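Local coordinates for uncharacterized protein (Bacillus cereus, PDB 4EUY) that is of unknown function but, as a thioredoxin-like protein with a CxxC disulfide, probably takes part in thiol-disulfide exchange, at residues L23-E28 with I55-M60; G31-M36 with T71-L76; E45-V50 with T99-E104. One frame throughout, in Å; residues are numbered along the deposited sequence.

Interaction 1: L23-E28 with I55-M60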
ATOM      1  N   LEU A  23      -1.905   2.154   0.863  1.00 68.77           N
ATOM      2  CA  LEU A  23      -0.984   2.667   1.883  1.00 67.94           C
ATOM      3  C   LEU A  23       0.098   1.699   2.078  1.00 68.41           C
ATOM      4  O   LEU A  23      -0.155   0.490   2.241  1.00 70.21           O
ATOM      5  CB  LEU A  23      -1.641   2.835   3.217  1.00 71.37           C
ATOM      6  CG  LEU A  23      -2.172   4.242   3.366  1.00 75.09           C
ATOM      7  CD1 LEU A  23      -3.185   4.500   2.256  1.00 76.27           C
ATOM      8  CD2 LEU A  23      -2.794   4.326   4.750  1.00 75.82           C
ATOM      9  N   PHE A  24       1.308   2.222   2.034  1.00 66.51           N
ATOM     10  CA  PHE A  24       2.468   1.425   2.326  1.00 66.86           C
ATOM     11  C   PHE A  24       3.031   2.007   3.616  1.00 67.93           C
ATOM     12  O   PHE A  24       3.456   3.207   3.681  1.00 67.24           O
ATOM     13  CB  PHE A  24       3.494   1.488   1.196  1.00 67.20           C
ATOM     14  CG  PHE A  24       4.624   0.525   1.376  1.00 69.16           C
ATOM     15  CD1 PHE A  24       4.654  -0.668   0.685  1.00 71.34           C
ATOM     16  CD2 PHE A  24       5.632   0.787   2.278  1.00 72.88           C
ATOM     17  CE1 PHE A  24       5.683  -1.582   0.886  1.00 74.09           C
ATOM     18  CE2 PHE A  24       6.679  -0.111   2.466  1.00 77.55           C
ATOM     19  CZ  PHE A  24       6.701  -1.305   1.780  1.00 74.07           C
ATOM     20  N   ILE A  25       3.033   1.174   4.644  1.00 64.48           N
ATOM     21  CA  ILE A  25       3.457   1.646   5.962  1.00 70.03           C
ATOM     22  C   ILE A  25       4.719   0.974   6.376  1.00 70.57           C
ATOM     23  O   ILE A  25       4.839  -0.268   6.268  1.00 66.87           O
ATOM     24  CB  ILE A  25       2.391   1.371   7.033  1.00 71.87           C
ATOM     25  CG1 ILE A  25       1.027   1.938   6.536  1.00 70.31           C
ATOM     26  CG2 ILE A  25       2.838   1.966   8.357  1.00 66.90           C
ATOM     27  CD1 ILE A  25      -0.058   1.930   7.584  1.00 68.08           C
ATOM     28  N   LYS A  26       5.672   1.781   6.829  1.00 73.37           N
ATOM     29  CA  LYS A  26       6.969   1.226   7.182  1.00 80.45           C
ATOM     30  C   LYS A  26       7.550   1.906   8.362  1.00 84.88           C
ATOM     31  O   LYS A  26       7.024   2.900   8.861  1.00 82.14           O
ATOM     32  CB  LYS A  26       7.955   1.290   6.019  1.00 87.27           C
ATOM     33  CG  LYS A  26       7.880   2.559   5.178  1.00 94.65           C
ATOM     34  CD  LYS A  26       9.105   2.683   4.269  1.00103.90           C
ATOM     35  CE  LYS A  26       8.992   3.853   3.290  1.00109.42           C
ATOM     36  NZ  LYS A  26      10.268   4.052   2.528  1.00117.82           N
ATOM     37  N   THR A  27       8.653   1.330   8.816  1.00 91.47           N
ATOM     38  CA  THR A  27       9.326   1.768   9.982  1.00 95.33           C
ATOM     39  C   THR A  27      10.705   2.198   9.590  1.00103.48           C
ATOM     40  O   THR A  27      11.238   1.747   8.581  1.00100.03           O
ATOM     41  CB  THR A  27       9.332   0.614  10.959  1.00 98.58           C
ATOM     42  OG1 THR A  27       8.047   0.595  11.579  1.00 93.06           O
ATOM     43  CG2 THR A  27      10.475   0.744  12.065  1.00119.74           C
ATOM     44  N   GLU A  28      11.292   3.051  10.420  1.00120.07           N
ATOM     45  CA  GLU A  28      12.592   3.659  10.143  1.00129.82           C
ATOM     46  C   GLU A  28      13.782   2.714   9.960  1.00130.08           C
ATOM     47  O   GLU A  28      14.599   2.941   9.067  1.00135.38           O
ATOM     48  CB  GLU A  28      12.903   4.721  11.198  1.00142.57           C
ATOM     49  CG  GLU A  28      11.924   5.890  11.116  1.00144.64           C
ATOM     50  CD  GLU A  28      12.506   7.197  11.619  1.00154.48           C
ATOM     51  OE1 GLU A  28      12.957   7.229  12.788  1.00161.15           O
ATOM     52  OE2 GLU A  28      12.496   8.187  10.846  1.00152.87           O
ATOM     53  N   ILE A  55       3.562   5.892   4.467  1.00 69.32           N
ATOM     54  CA  ILE A  55       3.712   6.416   5.809  1.00 72.15           C
ATOM     55  C   ILE A  55       4.909   5.827   6.469  1.00 70.07           C
ATOM     56  O   ILE A  55       4.977   4.606   6.601  1.00 72.59           O
ATOM     57  CB  ILE A  55       2.529   6.043   6.683  1.00 74.24           C
ATOM     58  CG1 ILE A  55       1.241   6.600   6.074  1.00 79.85           C
ATOM     59  CG2 ILE A  55       2.758   6.583   8.080  1.00 76.69           C
ATOM     60  CD1 ILE A  55      -0.031   6.154   6.785  1.00 77.12           C
ATOM     61  N   LEU A  56       5.821   6.672   6.920  1.00 70.72           N
ATOM     62  CA  LEU A  56       7.024   6.222   7.668  1.00 71.87           C
ATOM     63  C   LEU A  56       6.826   6.462   9.143  1.00 73.84           C
ATOM     64  O   LEU A  56       6.753   7.618   9.578  1.00 75.04           O
ATOM     65  CB  LEU A  56       8.233   7.022   7.212  1.00 74.94           C
ATOM     66  CG  LEU A  56       9.610   6.669   7.726  1.00 79.01           C
ATOM     67  CD1 LEU A  56       9.835   5.181   7.535  1.00 79.45           C
ATOM     68  CD2 LEU A  56      10.671   7.496   6.996  1.00 81.95           C
ATOM     69  N   LEU A  57       6.694   5.387   9.910  1.00 75.44           N
ATOM     70  CA  LEU A  57       6.564   5.500  11.369  1.00 79.03           C
ATOM     71  C   LEU A  57       7.902   5.498  11.990  1.00 85.45           C
ATOM     72  O   LEU A  57       8.867   5.050  11.393  1.00 85.24           O
ATOM     73  CB  LEU A  57       5.771   4.351  11.955  1.00 76.42           C
ATOM     74  CG  LEU A  57       4.308   4.417  11.537  1.00 73.06           C
ATOM     75  CD1 LEU A  57       3.536   3.156  11.921  1.00 70.16           C
ATOM     76  CD2 LEU A  57       3.732   5.630  12.222  1.00 75.73           C
ATOM     77  N   GLN A  58       7.959   6.002  13.209  1.00 96.19           N
ATOM     78  CA  GLN A  58       9.217   6.010  13.924  1.00106.57           C
ATOM     79  C   GLN A  58       9.420   4.644  14.547  1.00115.55           C
ATOM     80  O   GLN A  58       8.486   3.856  14.647  1.00115.34           O
ATOM     81  CB  GLN A  58       9.229   7.129  14.954  1.00111.23           C
ATOM     82  CG  GLN A  58      10.501   7.972  14.917  1.00115.05           C
ATOM     83  CD  GLN A  58      10.352   9.331  15.602  1.00119.31           C
ATOM     84  OE1 GLN A  58       9.378   9.598  16.318  1.00119.17           O
ATOM     85  NE2 GLN A  58      11.324  10.204  15.371  1.00122.46           N
ATOM     86  N   ASP A  59      10.650   4.366  14.958  1.00134.54           N
ATOM     87  CA  ASP A  59      11.031   3.034  15.457  1.00145.12           C
ATOM     88  C   ASP A  59      10.416   2.584  16.812  1.00151.10           C
ATOM     89  O   ASP A  59       9.589   1.668  16.865  1.00143.45           O
ATOM     90  CB  ASP A  59      12.561   2.975  15.560  1.00153.39           C
ATOM     91  CG  ASP A  59      13.097   1.590  15.357  1.00160.50           C
ATOM     92  OD1 ASP A  59      12.445   0.633  15.825  1.00168.38           O
ATOM     93  OD2 ASP A  59      14.166   1.462  14.723  1.00163.85           O
HETATM   94  N   MSE A  60      10.869   3.214  17.895  1.00169.61           N
HETATM   95  CA  MSE A  60      10.279   3.098  19.249  1.00182.20           C
HETATM   96  C   MSE A  60       9.882   1.698  19.673  1.00180.60           C
HETATM   97  O   MSE A  60      10.512   1.102  20.565  1.00173.59           O
HETATM   98  CB  MSE A  60       9.131   4.122  19.316  1.00185.56           C
HETATM   99  CG  MSE A  60       9.686   5.558  19.257  1.00191.03           C
HETATM  100 SE   MSE A  60       8.330   7.007  19.239  1.00204.62          SE
HETATM  101  CE  MSE A  60       9.369   8.691  19.094  1.00190.88           C
TER
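Ile25 lays its CG2 methyl against CD1 of Leu57, 3.8 Å away, the two side chains slanting across each other on one face of the sheet, where strands 20-27 and 50-57 run parallel. With CG1 beside the backbone N (chi1 -52°), CG2 is left anti to that N, the branch that meets Leu57. On the same face CD1 of Ile55 meets CD2 of Leu23 at 3.9 Å, and beta-branched residues such as Ile25, Ile55 and Thr27 suit these extended backbones. Thr27, also on this face, spends its hydroxyl on Thr71 O of the proline loop. On the other face Leu56 sends CD1 to within 4.0 Å of CG of Lys26, whose extended chain offers methylenes to the leucine while its ammonium reaches weakly toward Glu54. The backbones zip together: Ile55 N binds Phe24 O, Lys26 N binds Ile55 O at 2.9 Å, and Leu57 N binds Lys26 O at 2.7 Å. Beyond the strands the pairing frays into a weak bond from Glu28 N to Leu57 O. Glu28 and Gln58 run side by side, carboxylate and amide planes 75° apart, with Glu28 OE1 near Gln58 CG. Strands 20-27 and 50-57, linked by helix 31-45, form the beta-alpha-beta unit characteristic of the thioredoxin fold.

Interaction 2: G31-M36 with T71-L76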
ATOM      1  N   GLY A  31      14.809  -3.559   6.850  1.00116.46           N
ATOM      2  CA  GLY A  31      15.505  -3.876   5.598  1.00114.29           C
ATOM      3  C   GLY A  31      14.553  -4.304   4.515  1.00106.61           C
ATOM      4  O   GLY A  31      14.598  -3.802   3.384  1.00105.04           O
ATOM      5  N   VAL A  32      13.690  -5.246   4.885  1.00100.13           N
ATOM      6  CA  VAL A  32      12.630  -5.697   4.008  1.00 92.25           C
ATOM      7  C   VAL A  32      11.769  -4.574   3.511  1.00 85.74           C
ATOM      8  O   VAL A  32      11.415  -4.583   2.343  1.00 87.03           O
ATOM      9  CB  VAL A  32      11.669  -6.670   4.697  1.00 88.93           C
ATOM     10  CG1 VAL A  32      12.256  -8.058   4.754  1.00 87.20           C
ATOM     11  CG2 VAL A  32      11.321  -6.150   6.083  1.00 91.82           C
ATOM     12  N   CYS A  33      11.393  -3.641   4.373  1.00 82.12           N
ATOM     13  CA  CYS A  33      10.410  -2.636   3.962  1.00 84.68           C
ATOM     14  C   CYS A  33      10.850  -2.075   2.617  1.00 85.76           C
ATOM     15  O   CYS A  33      10.101  -2.040   1.631  1.00 77.84           O
ATOM     16  CB  CYS A  33      10.303  -1.499   4.979  1.00 90.75           C
ATOM     17  SG  CYS A  33       9.607  -1.961   6.606  1.00103.74           S
ATOM     18  N   ASP A  34      12.118  -1.705   2.580  1.00 91.12           N
ATOM     19  CA  ASP A  34      12.680  -1.079   1.412  1.00 94.85           C
ATOM     20  C   ASP A  34      12.561  -2.000   0.247  1.00 91.56           C
ATOM     21  O   ASP A  34      11.958  -1.652  -0.748  1.00 93.40           O
ATOM     22  CB  ASP A  34      14.131  -0.694   1.661  1.00106.67           C
ATOM     23  CG  ASP A  34      14.286   0.330   2.815  1.00113.89           C
ATOM     24  OD1 ASP A  34      13.261   0.864   3.317  1.00111.93           O
ATOM     25  OD2 ASP A  34      15.445   0.599   3.218  1.00126.69           O
ATOM     26  N   VAL A  35      13.078  -3.204   0.359  1.00 91.25           N
ATOM     27  CA  VAL A  35      12.864  -4.154  -0.742  1.00 92.91           C
ATOM     28  C   VAL A  35      11.398  -4.252  -1.191  1.00 86.47           C
ATOM     29  O   VAL A  35      11.075  -4.071  -2.330  1.00 86.12           O
ATOM     30  CB  VAL A  35      13.330  -5.568  -0.384  1.00 95.17           C
ATOM     31  CG1 VAL A  35      13.305  -6.428  -1.628  1.00 94.93           C
ATOM     32  CG2 VAL A  35      14.736  -5.525   0.204  1.00102.63           C
HETATM   33  N   MSE A  36      10.509  -4.561  -0.279  1.00 84.26           N
HETATM   34  CA  MSE A  36       9.127  -4.714  -0.647  1.00 82.49           C
HETATM   35  C   MSE A  36       8.523  -3.508  -1.245  1.00 78.97           C
HETATM   36  O   MSE A  36       7.634  -3.626  -2.074  1.00 80.58           O
HETATM   37  CB  MSE A  36       8.361  -4.909   0.612  1.00 89.24           C
HETATM   38  CG  MSE A  36       8.888  -6.164   1.237  1.00103.51           C
HETATM   39 SE   MSE A  36       7.893  -7.587   0.375  1.00117.81          SE
HETATM   40  CE  MSE A  36       7.489  -8.492   2.058  1.00102.61           C
ATOM     41  N   THR A  71       7.290  -3.482  12.883  1.00129.71           N
ATOM     42  CA  THR A  71       8.264  -3.090  11.844  1.00122.87           C
ATOM     43  C   THR A  71       7.527  -2.807  10.537  1.00113.24           C
ATOM     44  O   THR A  71       7.665  -1.738   9.928  1.00107.52           O
ATOM     45  CB  THR A  71       9.305  -4.196  11.586  1.00129.26           C
ATOM     46  OG1 THR A  71       8.649  -5.474  11.497  1.00131.42           O
ATOM     47  CG2 THR A  71      10.354  -4.222  12.706  1.00137.14           C
ATOM     48  N   GLY A  72       6.709  -3.774  10.138  1.00109.08           N
ATOM     49  CA  GLY A  72       5.975  -3.714   8.890  1.00 94.39           C
ATOM     50  C   GLY A  72       6.758  -4.583   7.941  1.00 90.30           C
ATOM     51  O   GLY A  72       7.460  -5.491   8.361  1.00 93.21           O
ATOM     52  N   PRO A  73       6.638  -4.318   6.650  1.00 84.12           N
ATOM     53  CA  PRO A  73       5.754  -3.316   6.093  1.00 78.58           C
ATOM     54  C   PRO A  73       4.342  -3.778   6.087  1.00 75.25           C
ATOM     55  O   PRO A  73       4.062  -4.958   6.250  1.00 74.56           O
ATOM     56  CB  PRO A  73       6.208  -3.232   4.647  1.00 78.96           C
ATOM     57  CG  PRO A  73       6.680  -4.599   4.370  1.00 81.36           C
ATOM     58  CD  PRO A  73       7.451  -4.941   5.607  1.00 85.57           C
ATOM     59  N   THR A  74       3.452  -2.842   5.850  1.00 73.34           N
ATOM     60  CA  THR A  74       2.069  -3.184   5.703  1.00 74.01           C
ATOM     61  C   THR A  74       1.530  -2.465   4.518  1.00 70.66           C
ATOM     62  O   THR A  74       1.815  -1.282   4.334  1.00 73.93           O
ATOM     63  CB  THR A  74       1.243  -2.755   6.910  1.00 75.23           C
ATOM     64  OG1 THR A  74       1.773  -3.366   8.089  1.00 75.04           O
ATOM     65  CG2 THR A  74      -0.171  -3.203   6.692  1.00 76.05           C
ATOM     66  N   VAL A  75       0.750  -3.175   3.721  1.00 68.80           N
ATOM     67  CA  VAL A  75       0.079  -2.552   2.619  1.00 68.96           C
ATOM     68  C   VAL A  75      -1.388  -2.660   2.859  1.00 71.43           C
ATOM     69  O   VAL A  75      -1.874  -3.724   3.245  1.00 72.66           O
ATOM     70  CB  VAL A  75       0.402  -3.229   1.303  1.00 67.85           C
ATOM     71  CG1 VAL A  75      -0.481  -2.678   0.198  1.00 67.90           C
ATOM     72  CG2 VAL A  75       1.857  -2.976   1.007  1.00 69.56           C
ATOM     73  N   LEU A  76      -2.076  -1.551   2.639  1.00 70.04           N
ATOM     74  CA  LEU A  76      -3.507  -1.530   2.736  1.00 73.32           C
ATOM     75  C   LEU A  76      -4.000  -1.010   1.451  1.00 77.64           C
ATOM     76  O   LEU A  76      -3.397  -0.096   0.848  1.00 80.22           O
ATOM     77  CB  LEU A  76      -3.950  -0.570   3.825  1.00 72.86           C
ATOM     78  CG  LEU A  76      -3.399  -1.010   5.167  1.00 72.56           C
ATOM     79  CD1 LEU A  76      -4.039  -0.217   6.275  1.00 75.59           C
ATOM     80  CD2 LEU A  76      -3.713  -2.477   5.354  1.00 75.46           C
TER
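Cys33 and Pro73 meet where the sulfur SG lies 3.8 Å from the ring carbon CD of the proline. The cysteine's first torsion (chi1 -67°) sets SG anti to its own carbonyl carbon and beside its backbone N, a position from which it also bonds to Cys30 in the disulfide. Gly72 precedes the proline at a positive phi of 101°, where a side chain would be jammed against the preceding carbonyl oxygen, which explains glycine here. Two more helix residues touch the ring. Val32 brings its CG2 branch, set between the backbone N and the carbonyl carbon, to 4.1 Å from Pro73 CD, crossing the ring at about a right angle. One turn further on, selenomethionine Met36 applies CB, 4.1 Å from Pro73 CG, with its own CG equally near, before its chain bends at chi2 (-85°). No hydrogen bond joins the segments; the contact is van der Waals packing, with SG close to the N-CD bond of the proline and near Thr71 O, and a compact proline ring is well suited to it. The peptide before Pro73 is cis, and a cis-proline facing a CxxC helix start is a hallmark of the thioredoxin fold. Around it, Phe24 of strand 20-27 and Ile91 also touch Pro73, while Thr74 and Leu76 pair with strand 20-27 and Val75 with strand 82-88, so the proline loop joins helix 31-45 to the middle of the sheet.

Interaction 3: E45-V50 with T99-E104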
ATOM      1  N   GLU A  45       3.694   0.050 -11.411  1.00101.17           N
ATOM      2  CA  GLU A  45       4.021   0.589 -12.717  1.00112.47           C
ATOM      3  C   GLU A  45       2.837   0.393 -13.672  1.00114.61           C
ATOM      4  O   GLU A  45       2.458   1.306 -14.389  1.00116.92           O
ATOM      5  CB  GLU A  45       5.277  -0.070 -13.303  1.00123.90           C
ATOM      6  CG  GLU A  45       6.580   0.272 -12.579  1.00128.80           C
ATOM      7  CD  GLU A  45       7.844  -0.110 -13.364  1.00142.61           C
ATOM      8  OE1 GLU A  45       7.971  -1.284 -13.795  1.00151.22           O
ATOM      9  OE2 GLU A  45       8.730   0.764 -13.549  1.00151.23           O
ATOM     10  N   ASN A  46       2.227  -0.787 -13.637  1.00113.88           N
ATOM     11  CA  ASN A  46       1.212  -1.165 -14.627  1.00120.19           C
ATOM     12  C   ASN A  46      -0.188  -0.626 -14.356  1.00115.91           C
ATOM     13  O   ASN A  46      -1.095  -0.872 -15.146  1.00120.66           O
ATOM     14  CB  ASN A  46       1.080  -2.694 -14.733  1.00124.97           C
ATOM     15  CG  ASN A  46       2.421  -3.424 -14.737  1.00128.08           C
ATOM     16  OD1 ASN A  46       2.983  -3.785 -13.665  1.00118.67           O
ATOM     17  ND2 ASN A  46       2.918  -3.704 -15.952  1.00134.47           N
ATOM     18  N   TYR A  47      -0.371   0.080 -13.249  1.00110.04           N
ATOM     19  CA  TYR A  47      -1.699   0.489 -12.810  1.00109.98           C
ATOM     20  C   TYR A  47      -1.653   1.945 -12.364  1.00114.34           C
ATOM     21  O   TYR A  47      -1.429   2.250 -11.182  1.00120.94           O
ATOM     22  CB  TYR A  47      -2.201  -0.438 -11.675  1.00103.34           C
ATOM     23  CG  TYR A  47      -2.121  -1.927 -12.013  1.00102.70           C
ATOM     24  CD1 TYR A  47      -3.069  -2.524 -12.826  1.00106.63           C
ATOM     25  CD2 TYR A  47      -1.084  -2.724 -11.540  1.00100.65           C
ATOM     26  CE1 TYR A  47      -2.994  -3.864 -13.168  1.00106.85           C
ATOM     27  CE2 TYR A  47      -1.008  -4.069 -11.872  1.00102.30           C
ATOM     28  CZ  TYR A  47      -1.966  -4.626 -12.696  1.00104.50           C
ATOM     29  OH  TYR A  47      -1.916  -5.947 -13.050  1.00106.56           O
ATOM     30  N   ASN A  48      -1.859   2.831 -13.326  1.00124.09           N
ATOM     31  CA  ASN A  48      -1.840   4.285 -13.132  1.00129.67           C
ATOM     32  C   ASN A  48      -2.908   4.767 -12.122  1.00126.36           C
ATOM     33  O   ASN A  48      -2.675   5.703 -11.339  1.00130.09           O
ATOM     34  CB  ASN A  48      -2.039   4.976 -14.513  1.00142.73           C
ATOM     35  N   TYR A  49      -4.064   4.098 -12.136  1.00124.00           N
ATOM     36  CA  TYR A  49      -5.249   4.487 -11.331  1.00121.58           C
ATOM     37  C   TYR A  49      -5.196   4.151  -9.845  1.00110.57           C
ATOM     38  O   TYR A  49      -6.200   4.322  -9.127  1.00108.70           O
ATOM     39  CB  TYR A  49      -6.535   3.859 -11.918  1.00127.51           C
ATOM     40  CG  TYR A  49      -6.632   2.329 -11.868  1.00121.67           C
ATOM     41  CD1 TYR A  49      -7.206   1.684 -10.784  1.00114.73           C
ATOM     42  CD2 TYR A  49      -6.186   1.544 -12.941  1.00124.83           C
ATOM     43  CE1 TYR A  49      -7.295   0.295 -10.750  1.00115.71           C
ATOM     44  CE2 TYR A  49      -6.282   0.161 -12.924  1.00122.36           C
ATOM     45  CZ  TYR A  49      -6.830  -0.467 -11.826  1.00118.76           C
ATOM     46  OH  TYR A  49      -6.921  -1.853 -11.795  1.00119.11           O
ATOM     47  N   VAL A  50      -4.053   3.641  -9.399  1.00102.87           N
ATOM     48  CA  VAL A  50      -3.810   3.475  -7.984  1.00 94.44           C
ATOM     49  C   VAL A  50      -2.943   4.598  -7.501  1.00 91.33           C
ATOM     50  O   VAL A  50      -1.973   5.001  -8.162  1.00 89.58           O
ATOM     51  CB  VAL A  50      -3.141   2.154  -7.689  1.00 89.17           C
ATOM     52  CG1 VAL A  50      -3.004   1.960  -6.182  1.00 81.83           C
ATOM     53  CG2 VAL A  50      -3.974   1.066  -8.349  1.00 89.92           C
ATOM     54  N   THR A  99      -6.049  -8.318  -6.870  1.00 76.55           N
ATOM     55  CA  THR A  99      -7.033  -7.457  -6.250  1.00 75.24           C
ATOM     56  C   THR A  99      -7.130  -6.164  -6.991  1.00 77.87           C
ATOM     57  O   THR A  99      -8.232  -5.722  -7.315  1.00 80.26           O
ATOM     58  CB  THR A  99      -6.711  -7.177  -4.812  1.00 71.36           C
ATOM     59  OG1 THR A  99      -6.498  -8.441  -4.194  1.00 70.93           O
ATOM     60  CG2 THR A  99      -7.906  -6.433  -4.144  1.00 72.02           C
ATOM     61  N   ILE A 100      -5.987  -5.568  -7.306  1.00 78.26           N
ATOM     62  CA  ILE A 100      -6.047  -4.303  -8.032  1.00 82.98           C
ATOM     63  C   ILE A 100      -6.812  -4.508  -9.344  1.00 87.83           C
ATOM     64  O   ILE A 100      -7.681  -3.715  -9.719  1.00 89.54           O
ATOM     65  CB  ILE A 100      -4.667  -3.739  -8.354  1.00 85.55           C
ATOM     66  CG1 ILE A 100      -3.931  -3.321  -7.050  1.00 83.04           C
ATOM     67  CG2 ILE A 100      -4.844  -2.578  -9.332  1.00 91.79           C
ATOM     68  CD1 ILE A 100      -2.438  -3.124  -7.199  1.00 84.09           C
ATOM     69  N   GLN A 101      -6.505  -5.625  -9.994  1.00 88.31           N
ATOM     70  CA  GLN A 101      -7.057  -5.931 -11.274  1.00 93.61           C
ATOM     71  C   GLN A 101      -8.564  -5.944 -11.235  1.00 95.79           C
ATOM     72  O   GLN A 101      -9.212  -5.691 -12.249  1.00102.15           O
ATOM     73  CB  GLN A 101      -6.503  -7.257 -11.768  1.00 95.65           C
ATOM     74  CG  GLN A 101      -5.162  -7.080 -12.443  1.00100.42           C
ATOM     75  CD  GLN A 101      -4.481  -8.385 -12.753  1.00105.04           C
ATOM     76  OE1 GLN A 101      -4.509  -9.304 -11.958  1.00105.97           O
ATOM     77  NE2 GLN A 101      -3.845  -8.467 -13.909  1.00115.06           N
ATOM     78  N   LEU A 102      -9.145  -6.193 -10.072  1.00 92.37           N
ATOM     79  CA  LEU A 102     -10.592  -6.277 -10.024  1.00 97.37           C
ATOM     80  C   LEU A 102     -11.152  -4.924 -10.296  1.00102.62           C
ATOM     81  O   LEU A 102     -12.355  -4.810 -10.443  1.00109.81           O
ATOM     82  CB  LEU A 102     -11.102  -6.696  -8.663  1.00 95.19           C
ATOM     83  CG  LEU A 102     -11.140  -8.179  -8.421  1.00 96.83           C
ATOM     84  CD1 LEU A 102      -9.760  -8.681  -8.030  1.00 93.79           C
ATOM     85  CD2 LEU A 102     -12.161  -8.405  -7.327  1.00 98.93           C
ATOM     86  N   PHE A 103     -10.296  -3.939 -10.454  1.00107.06           N
ATOM     87  CA  PHE A 103     -10.755  -2.640 -10.849  1.00114.70           C
ATOM     88  C   PHE A 103     -10.403  -2.129 -12.256  1.00125.04           C
ATOM     89  O   PHE A 103     -10.698  -1.026 -12.671  1.00129.19           O
ATOM     90  CB  PHE A 103     -10.337  -1.701  -9.750  1.00112.56           C
ATOM     91  CG  PHE A 103     -10.944  -2.039  -8.435  1.00107.01           C
ATOM     92  CD1 PHE A 103     -12.212  -1.622  -8.113  1.00108.99           C
ATOM     93  CD2 PHE A 103     -10.250  -2.794  -7.532  1.00100.39           C
ATOM     94  CE1 PHE A 103     -12.775  -1.935  -6.902  1.00106.55           C
ATOM     95  CE2 PHE A 103     -10.804  -3.107  -6.316  1.00 99.02           C
ATOM     96  CZ  PHE A 103     -12.072  -2.680  -6.002  1.00101.67           C
ATOM     97  N   GLU A 104      -9.770  -3.014 -13.002  1.00134.44           N
ATOM     98  CA  GLU A 104      -9.431  -2.687 -14.359  1.00150.74           C
ATOM     99  C   GLU A 104     -10.232  -1.449 -14.687  1.00160.93           C
ATOM    100  O   GLU A 104     -10.026  -0.822 -15.719  1.00165.90           O
ATOM    101  CB  GLU A 104      -9.818  -3.825 -15.287  1.00157.00           C
ATOM    102  CG  GLU A 104     -10.314  -3.363 -16.646  1.00168.89           C
ATOM    103  CD  GLU A 104     -11.249  -4.358 -17.311  1.00174.96           C
ATOM    104  OE1 GLU A 104     -12.378  -3.962 -17.670  1.00175.33           O
ATOM    105  OE2 GLU A 104     -10.858  -5.531 -17.483  1.00175.03           O
TER
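Ile100 presses its CG2 methyl over one face of the Tyr47 ring, 4.2 Å from the ring centroid and 25° off the normal, a CH-pi contact displaced toward the rim. The same methyl also meets CZ of Tyr49 at 3.8 Å and CG2 of Val50 at 3.9 Å, so three side chains of the 45-50 segment converge on one branch. A beta-branched isoleucine suits this place: CG1 beside the backbone N (chi1 -67°) leaves CG2 anti to it, turned to the loop. The polar link of the contact is the hydrogen bond from Tyr49 OH to Ile100 O, 2.9 Å long. The hydroxyl approaches from well above the carbonyl plane, 61° out of it, and the carbonyl oxygen lies in the plane of the tyrosine ring, at its edge. Tyr49 also sets CE1 3.8 Å from CB of Phe103. Gln101 crosses the hydroxyl end of Tyr47 obliquely, CG 3.5 Å from OH, but that hydroxyl has its hydrogen bond with Glu97, one turn earlier on the helix.

Behind this first shell, a type I turn from Tyr47 to Val50 brings both tyrosines and the valine to the helix end, and CB of Asn46 covers the opposite face of the Tyr47 ring. A second type I turn, Gln101 to Glu104, places Phe103 CB against Tyr49, while its ring leads away to meet that of Tyr79. The contact thus joins the loop between helix 31-45 and strand 50-57 to the end of helix 93-101, with Leu44 touching Ile100, Leu20 touching Tyr49 and Leu22 touching Val50.

How the interactions relate
Interactions 1 and 2 adjoin, their centres about 8 Å apart, and share the central sheet: strand 20-27 pairs with 50-57 in the first and, through probable backbone bonds from Leu23 N to Leu76 O and Ile25 N to Thr74 O, with strand 74-79 of the second. Phe24 also packs against the Cys33 carbonyl. Interaction 3 lies on the opposite side of the chain's centre, about 24 and 20 Å from the other two centres. Interaction 1 is a surface contact dominated by backbone hydrogen bonds; interaction 2, partly buried beside the disulfide, has no hydrogen bond across it and packs a proline ring against sulfur and aliphatic carbons; interaction 3, again at the surface, combines aromatic packing with one side-chain-to-backbone bond between a loop and a helix end.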